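Local coordinates for protein putative oxidoreductase YfjR (Streptomyces aurantiacus, PDB 4OQZ) that reduces imines to amines with S selectivity, probably drawing hydride from NADPH bound by its Rossmann-fold domain, at residues M13-A18 with A35-A40; L22-E27 with L148-G153. All blocks are in the same frame, centred on the assembly; numbering follows the deposited sequence.

Contact 1 of 2, residues M13-A18 with A35-A40; sequences MGQAMA and ASRADA
Q15 and R37 join two parts of a Rossmann-type nucleotide-binding fold. Q15 lies on helix 12-23, next to G14 of a probable GxGxxG pattern. R37 lies in the short 3-10 segment that follows strand 27-31. In this fold the glycine-rich turn and the region after the second strand commonly border the dinucleotide site, and the contact is consistent with that position. The clear polar link is a hydrogen bond from Q15 NE2 to the backbone O of R37, 2.7 Å long. The N-H...O angle is 150°. The donor lies in the carbonyl plane, on a lone pair of the oxygen, and the acceptor lies close to the plane of the Q15 amide. The remaining contact is between flat groups. The amide and guanidinium planes are 32° apart, and Q15 NE2 sits over one face of the guanidinium. The two side chains cross at about a right angle. R37 bends at its third torsion (chi3 73°), which turns the guanidinium toward the Q15 amide. R37 NE makes a hydrogen bond to L10 O, which anchors the arm to the glycine-rich turn. Q15 OE1 stands 3.3 Å from R37 NH2.

Contact 2 of 2, residues L22-E27 with L148-G153; sequences LDRGYE and LEVITG
V150 is the tightly packed part of this contact, and its two methyl groups divide the work unevenly. CG2 approaches the Y26 ring obliquely near its hydroxyl end. V150 CG2 lies 3.7 Å from Y26 CE1 and 3.6 Å from Y26 OH, and it also reaches R24 CD. V150 CG1 meets R24 alone of the facing segment, 3.7 Å from R24 CD, and lies in the plane of the guanidinium at its edge. The fork is set by the first torsion of V150, with CG1 anti to the backbone N (chi1 175°) and CG2 anti to the carbonyl carbon. V150 is buried, and it also touches A20 and Y21. The Y26 ring is held further by an edge-to-face contact with Y21, while R24 CB lies at its edge. These residues sit where helix 12-23 of the Rossmann fold ends and the chain turns toward strand 27-31. A Schellman motif closes the helix, with G25 N bonded to L22 O and Y26 N to Y21 O. The positive phi of G25 suits this turn. The outer side is looser. R24 is exposed and bends at its second torsion (chi2 134°) to run past V150. Its NH2 makes a hydrogen bond to G126 O. R24 NH1 lies 3.1 Å from the backbone O of V150, which sits at the guanidinium edge near its plane.

How the contacts relate
Both contacts use helix 12-23 of the Rossmann domain, and their centres are 14 Å apart. Contact 1 lies on the earlier part of the helix, next to the glycine-rich turn. Contact 2 lies at its closing turn. Contact 1 joins the helix to the region just after strand 27-31, while contact 2 packs the turn after the helix against the C-terminal end of helix 138-151. The two contacts touch through packing of M17 CG on I151 CG1, 4.1 Å apart. Its place beside the glycine-rich turn probably puts contact 1 nearer the NADPH site. Contact 1 is a surface contact, whereas contact 2 is partly buried.

Contact 1 of 2, residues M13-A18 with A35-A40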
ATOM      1  N   MET A  13     -21.566  11.266  -7.178  1.00 48.83           N
ATOM      2  CA  MET A  13     -21.903  10.574  -5.928  1.00 45.68           C
ATOM      3  C   MET A  13     -23.392  10.708  -5.561  1.00 48.60           C
ATOM      4  O   MET A  13     -24.074   9.692  -5.463  1.00 47.94           O
ATOM      5  CB  MET A  13     -20.928  10.919  -4.785  1.00 46.89           C
ATOM      6  CG  MET A  13     -19.534  10.270  -4.950  1.00 48.21           C
ATOM      7  SD  MET A  13     -19.500   8.470  -4.718  1.00 50.02           S
ATOM      8  CE  MET A  13     -19.497   8.371  -2.944  1.00 46.27           C
ATOM      9  N   GLY A  14     -23.891  11.939  -5.473  1.00 44.96           N
ATOM     10  CA  GLY A  14     -25.293  12.235  -5.185  1.00 46.93           C
ATOM     11  C   GLY A  14     -26.286  11.734  -6.224  1.00 52.11           C
ATOM     12  O   GLY A  14     -27.393  11.321  -5.858  1.00 51.46           O
ATOM     13  N   GLN A  15     -25.902  11.764  -7.532  1.00 48.84           N
ATOM     14  CA  GLN A  15     -26.744  11.241  -8.630  1.00 50.43           C
ATOM     15  C   GLN A  15     -26.870   9.727  -8.463  1.00 53.82           C
ATOM     16  O   GLN A  15     -27.957   9.188  -8.667  1.00 54.76           O
ATOM     17  CB  GLN A  15     -26.150  11.552 -10.020  1.00 53.07           C
ATOM     18  CG  GLN A  15     -26.355  12.990 -10.462  1.00 57.06           C
ATOM     19  CD  GLN A  15     -25.564  13.350 -11.696  1.00 76.84           C
ATOM     20  OE1 GLN A  15     -24.397  12.989 -11.861  1.00 70.72           O
ATOM     21  NE2 GLN A  15     -26.166  14.129 -12.569  1.00 74.42           N
ATOM     22  N   ALA A  16     -25.780   9.044  -8.043  1.00 49.16           N
ATOM     23  CA  ALA A  16     -25.853   7.592  -7.843  1.00 47.75           C
ATOM     24  C   ALA A  16     -26.725   7.243  -6.619  1.00 50.83           C
ATOM     25  O   ALA A  16     -27.472   6.255  -6.681  1.00 51.19           O
ATOM     26  CB  ALA A  16     -24.477   6.994  -7.730  1.00 45.26           C
ATOM     27  N   MET A  17     -26.679   8.084  -5.557  1.00 46.28           N
ATOM     28  CA  MET A  17     -27.462   7.916  -4.314  1.00 47.24           C
ATOM     29  C   MET A  17     -28.969   8.054  -4.616  1.00 53.00           C
ATOM     30  O   MET A  17     -29.740   7.139  -4.314  1.00 55.36           O
ATOM     31  CB  MET A  17     -27.016   8.925  -3.215  1.00 49.66           C
ATOM     32  CG  MET A  17     -25.622   8.644  -2.698  1.00 51.42           C
ATOM     33  SD  MET A  17     -24.930   9.940  -1.637  1.00 55.72           S
ATOM     34  CE  MET A  17     -23.172   9.411  -1.637  1.00 49.89           C
ATOM     35  N   ALA A  18     -29.371   9.150  -5.268  1.00 48.24           N
ATOM     36  CA  ALA A  18     -30.762   9.357  -5.702  1.00 50.74           C
ATOM     37  C   ALA A  18     -31.336   8.198  -6.556  1.00 55.53           C
ATOM     38  O   ALA A  18     -32.459   7.768  -6.308  1.00 57.88           O
ATOM     39  CB  ALA A  18     -30.894  10.674  -6.428  1.00 53.36           C
ATOM     40  N   ALA A  35     -29.120  22.960 -12.197  1.00100.94           N
ATOM     41  CA  ALA A  35     -30.367  22.206 -12.394  1.00100.86           C
ATOM     42  C   ALA A  35     -30.279  21.105 -13.457  1.00103.91           C
ATOM     43  O   ALA A  35     -30.889  20.049 -13.282  1.00100.88           O
ATOM     44  CB  ALA A  35     -31.510  23.153 -12.704  1.00106.45           C
ATOM     45  N   SER A  36     -29.501  21.339 -14.535  1.00102.90           N
ATOM     46  CA  SER A  36     -29.303  20.392 -15.640  1.00101.84           C
ATOM     47  C   SER A  36     -28.661  19.059 -15.241  1.00 98.62           C
ATOM     48  O   SER A  36     -28.617  18.138 -16.055  1.00 97.65           O
ATOM     49  CB  SER A  36     -28.570  21.051 -16.806  1.00108.95           C
ATOM     50  OG  SER A  36     -27.311  21.568 -16.417  1.00118.09           O
ATOM     51  N   ARG A  37     -28.202  18.934 -13.975  1.00 91.04           N
ATOM     52  CA  ARG A  37     -27.633  17.694 -13.454  1.00 84.97           C
ATOM     53  C   ARG A  37     -28.706  16.763 -12.857  1.00 84.23           C
ATOM     54  O   ARG A  37     -28.444  15.582 -12.670  1.00 81.57           O
ATOM     55  CB  ARG A  37     -26.442  17.951 -12.509  1.00 83.11           C
ATOM     56  CG  ARG A  37     -25.192  18.391 -13.278  1.00 91.26           C
ATOM     57  CD  ARG A  37     -23.940  18.494 -12.433  1.00 86.82           C
ATOM     58  NE  ARG A  37     -23.397  17.187 -12.059  1.00 88.67           N
ATOM     59  CZ  ARG A  37     -22.538  16.475 -12.789  1.00 92.80           C
ATOM     60  NH1 ARG A  37     -22.121  16.924 -13.967  1.00 83.14           N
ATOM     61  NH2 ARG A  37     -22.098  15.308 -12.351  1.00 63.82           N
ATOM     62  N   ALA A  38     -29.926  17.277 -12.640  1.00 81.03           N
ATOM     63  CA  ALA A  38     -31.079  16.526 -12.134  1.00 79.52           C
ATOM     64  C   ALA A  38     -32.004  15.989 -13.252  1.00 86.04           C
ATOM     65  O   ALA A  38     -32.953  15.261 -12.939  1.00 85.81           O
ATOM     66  CB  ALA A  38     -31.882  17.396 -11.187  1.00 81.36           C
ATOM     67  N   ASP A  39     -31.740  16.359 -14.540  1.00 83.89           N
ATOM     68  CA  ASP A  39     -32.528  15.986 -15.722  1.00 86.39           C
ATOM     69  C   ASP A  39     -32.945  14.517 -15.748  1.00 86.52           C
ATOM     70  O   ASP A  39     -34.128  14.220 -15.618  1.00 87.10           O
ATOM     71  CB  ASP A  39     -31.789  16.366 -17.026  1.00 90.25           C
ATOM     72  CG  ASP A  39     -31.789  17.838 -17.401  1.00103.25           C
ATOM     73  OD1 ASP A  39     -32.279  18.662 -16.593  1.00104.25           O
ATOM     74  OD2 ASP A  39     -31.312  18.167 -18.516  1.00111.95           O
ATOM     75  N   ALA A  40     -31.980  13.611 -15.877  1.00 80.55           N
ATOM     76  CA  ALA A  40     -32.214  12.165 -15.929  1.00 79.05           C
ATOM     77  C   ALA A  40     -33.025  11.676 -14.718  1.00 79.54           C
ATOM     78  O   ALA A  40     -34.013  10.960 -14.897  1.00 79.83           O
ATOM     79  CB  ALA A  40     -30.896  11.422 -16.036  1.00 76.39           C
TER

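Contact 2 of 2, residues L22-E27 with L148-G153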
ATOM      1  N   LEU A  22     -34.448   5.828  -5.795  1.00 54.97           N
ATOM      2  CA  LEU A  22     -35.539   5.624  -6.745  1.00 57.05           C
ATOM      3  C   LEU A  22     -35.729   4.124  -7.067  1.00 62.39           C
ATOM      4  O   LEU A  22     -36.866   3.656  -7.124  1.00 65.63           O
ATOM      5  CB  LEU A  22     -35.310   6.420  -8.044  1.00 58.57           C
ATOM      6  CG  LEU A  22     -35.375   7.948  -7.974  1.00 63.10           C
ATOM      7  CD1 LEU A  22     -34.818   8.558  -9.248  1.00 64.49           C
ATOM      8  CD2 LEU A  22     -36.789   8.437  -7.715  1.00 66.00           C
ATOM      9  N   ASP A  23     -34.619   3.376  -7.214  1.00 56.12           N
ATOM     10  CA  ASP A  23     -34.622   1.923  -7.487  1.00 59.13           C
ATOM     11  C   ASP A  23     -35.309   1.125  -6.372  1.00 64.38           C
ATOM     12  O   ASP A  23     -35.827   0.040  -6.636  1.00 65.92           O
ATOM     13  CB  ASP A  23     -33.180   1.392  -7.627  1.00 58.35           C
ATOM     14  CG  ASP A  23     -32.471   1.664  -8.943  1.00 70.80           C
ATOM     15  OD1 ASP A  23     -33.170   1.926  -9.955  1.00 73.33           O
ATOM     16  OD2 ASP A  23     -31.214   1.561  -8.972  1.00 71.61           O
ATOM     17  N   ARG A  24     -35.243   1.644  -5.119  1.00 57.89           N
ATOM     18  CA  ARG A  24     -35.837   1.018  -3.943  1.00 58.01           C
ATOM     19  C   ARG A  24     -37.256   1.501  -3.608  1.00 66.25           C
ATOM     20  O   ARG A  24     -37.815   1.090  -2.590  1.00 68.35           O
ATOM     21  CB  ARG A  24     -34.887   1.110  -2.752  1.00 54.56           C
ATOM     22  CG  ARG A  24     -34.065  -0.157  -2.611  1.00 68.55           C
ATOM     23  CD  ARG A  24     -32.601   0.135  -2.375  1.00 80.27           C
ATOM     24  NE  ARG A  24     -31.767  -1.008  -2.750  1.00 89.19           N
ATOM     25  CZ  ARG A  24     -30.447  -0.961  -2.910  1.00105.06           C
ATOM     26  NH1 ARG A  24     -29.788   0.179  -2.732  1.00 88.33           N
ATOM     27  NH2 ARG A  24     -29.774  -2.053  -3.253  1.00 96.10           N
ATOM     28  N   GLY A  25     -37.842   2.307  -4.495  1.00 64.08           N
ATOM     29  CA  GLY A  25     -39.201   2.810  -4.358  1.00 66.80           C
ATOM     30  C   GLY A  25     -39.351   4.058  -3.519  1.00 69.50           C
ATOM     31  O   GLY A  25     -40.470   4.405  -3.128  1.00 71.61           O
ATOM     32  N   TYR A  26     -38.237   4.748  -3.235  1.00 62.48           N
ATOM     33  CA  TYR A  26     -38.314   5.967  -2.420  1.00 61.01           C
ATOM     34  C   TYR A  26     -38.845   7.139  -3.216  1.00 67.19           C
ATOM     35  O   TYR A  26     -38.449   7.365  -4.357  1.00 65.39           O
ATOM     36  CB  TYR A  26     -36.940   6.355  -1.844  1.00 58.31           C
ATOM     37  CG  TYR A  26     -36.474   5.544  -0.660  1.00 56.84           C
ATOM     38  CD1 TYR A  26     -35.950   4.262  -0.830  1.00 58.14           C
ATOM     39  CD2 TYR A  26     -36.432   6.098   0.611  1.00 57.16           C
ATOM     40  CE1 TYR A  26     -35.460   3.530   0.253  1.00 57.26           C
ATOM     41  CE2 TYR A  26     -35.936   5.381   1.701  1.00 56.60           C
ATOM     42  CZ  TYR A  26     -35.467   4.091   1.520  1.00 63.66           C
ATOM     43  OH  TYR A  26     -35.006   3.375   2.598  1.00 63.31           O
ATOM     44  N   GLU A  27     -39.736   7.911  -2.586  1.00 67.38           N
ATOM     45  CA  GLU A  27     -40.244   9.161  -3.101  1.00 69.06           C
ATOM     46  C   GLU A  27     -39.033  10.101  -2.965  1.00 68.42           C
ATOM     47  O   GLU A  27     -38.574  10.341  -1.849  1.00 64.17           O
ATOM     48  CB  GLU A  27     -41.414   9.639  -2.221  1.00 73.56           C
ATOM     49  CG  GLU A  27     -42.607   8.694  -2.190  1.00 91.39           C
ATOM     50  CD  GLU A  27     -43.610   8.997  -1.096  1.00116.06           C
ATOM     51  OE1 GLU A  27     -44.517   9.822  -1.344  1.00108.11           O
ATOM     52  OE2 GLU A  27     -43.488   8.422   0.010  1.00115.20           O
ATOM     53  N   LEU A 148     -29.833   4.506   5.199  1.00 40.11           N
ATOM     54  CA  LEU A 148     -28.408   4.670   4.898  1.00 38.28           C
ATOM     55  C   LEU A 148     -27.863   3.411   4.224  1.00 41.44           C
ATOM     56  O   LEU A 148     -26.902   3.514   3.459  1.00 40.48           O
ATOM     57  CB  LEU A 148     -27.611   4.998   6.175  1.00 39.13           C
ATOM     58  CG  LEU A 148     -28.126   6.179   6.985  1.00 46.12           C
ATOM     59  CD1 LEU A 148     -27.511   6.186   8.365  1.00 47.59           C
ATOM     60  CD2 LEU A 148     -27.936   7.498   6.229  1.00 47.99           C
ATOM     61  N   GLU A 149     -28.526   2.244   4.432  1.00 38.49           N
ATOM     62  CA  GLU A 149     -28.142   0.976   3.798  1.00 38.55           C
ATOM     63  C   GLU A 149     -28.428   1.004   2.274  1.00 43.48           C
ATOM     64  O   GLU A 149     -27.930   0.140   1.530  1.00 41.77           O
ATOM     65  CB  GLU A 149     -28.840  -0.224   4.451  1.00 41.59           C
ATOM     66  CG  GLU A 149     -28.260  -0.570   5.814  1.00 51.92           C
ATOM     67  CD  GLU A 149     -28.954  -1.709   6.534  1.00 58.78           C
ATOM     68  OE1 GLU A 149     -30.084  -2.086   6.151  1.00 49.13           O
ATOM     69  OE2 GLU A 149     -28.351  -2.230   7.495  1.00 45.21           O
ATOM     70  N   VAL A 150     -29.207   2.009   1.828  1.00 39.50           N
ATOM     71  CA  VAL A 150     -29.520   2.196   0.414  1.00 39.92           C
ATOM     72  C   VAL A 150     -28.256   2.739  -0.253  1.00 45.02           C
ATOM     73  O   VAL A 150     -27.924   2.269  -1.345  1.00 44.89           O
ATOM     74  CB  VAL A 150     -30.784   3.054   0.168  1.00 44.22           C
ATOM     75  CG1 VAL A 150     -31.011   3.321  -1.323  1.00 44.47           C
ATOM     76  CG2 VAL A 150     -32.013   2.397   0.779  1.00 45.70           C
ATOM     77  N   ILE A 151     -27.526   3.666   0.428  1.00 41.25           N
ATOM     78  CA  ILE A 151     -26.255   4.250  -0.041  1.00 41.39           C
ATOM     79  C   ILE A 151     -25.192   3.138  -0.193  1.00 42.85           C
ATOM     80  O   ILE A 151     -24.662   2.970  -1.290  1.00 42.70           O
ATOM     81  CB  ILE A 151     -25.777   5.437   0.846  1.00 45.66           C
ATOM     82  CG1 ILE A 151     -26.731   6.652   0.680  1.00 47.78           C
ATOM     83  CG2 ILE A 151     -24.325   5.842   0.524  1.00 45.11           C
ATOM     84  CD1 ILE A 151     -26.795   7.571   1.994  1.00 47.19           C
ATOM     85  N   THR A 152     -24.891   2.397   0.890  1.00 36.86           N
ATOM     86  CA  THR A 152     -23.973   1.246   0.891  1.00 35.45           C
ATOM     87  C   THR A 152     -24.565   0.165   1.800  1.00 40.86           C
ATOM     88  O   THR A 152     -25.034   0.489   2.886  1.00 41.69           O
ATOM     89  CB  THR A 152     -22.563   1.636   1.366  1.00 42.29           C
ATOM     90  OG1 THR A 152     -22.637   2.197   2.669  1.00 44.01           O
ATOM     91  CG2 THR A 152     -21.839   2.573   0.418  1.00 36.26           C
ATOM     92  N   GLY A 153     -24.534  -1.099   1.363  1.00 36.40           N
ATOM     93  CA  GLY A 153     -25.101  -2.235   2.098  1.00 38.65           C
ATOM     94  C   GLY A 153     -24.637  -2.352   3.545  1.00 43.92           C
ATOM     95  O   GLY A 153     -25.423  -2.716   4.426  1.00 42.10           O
TER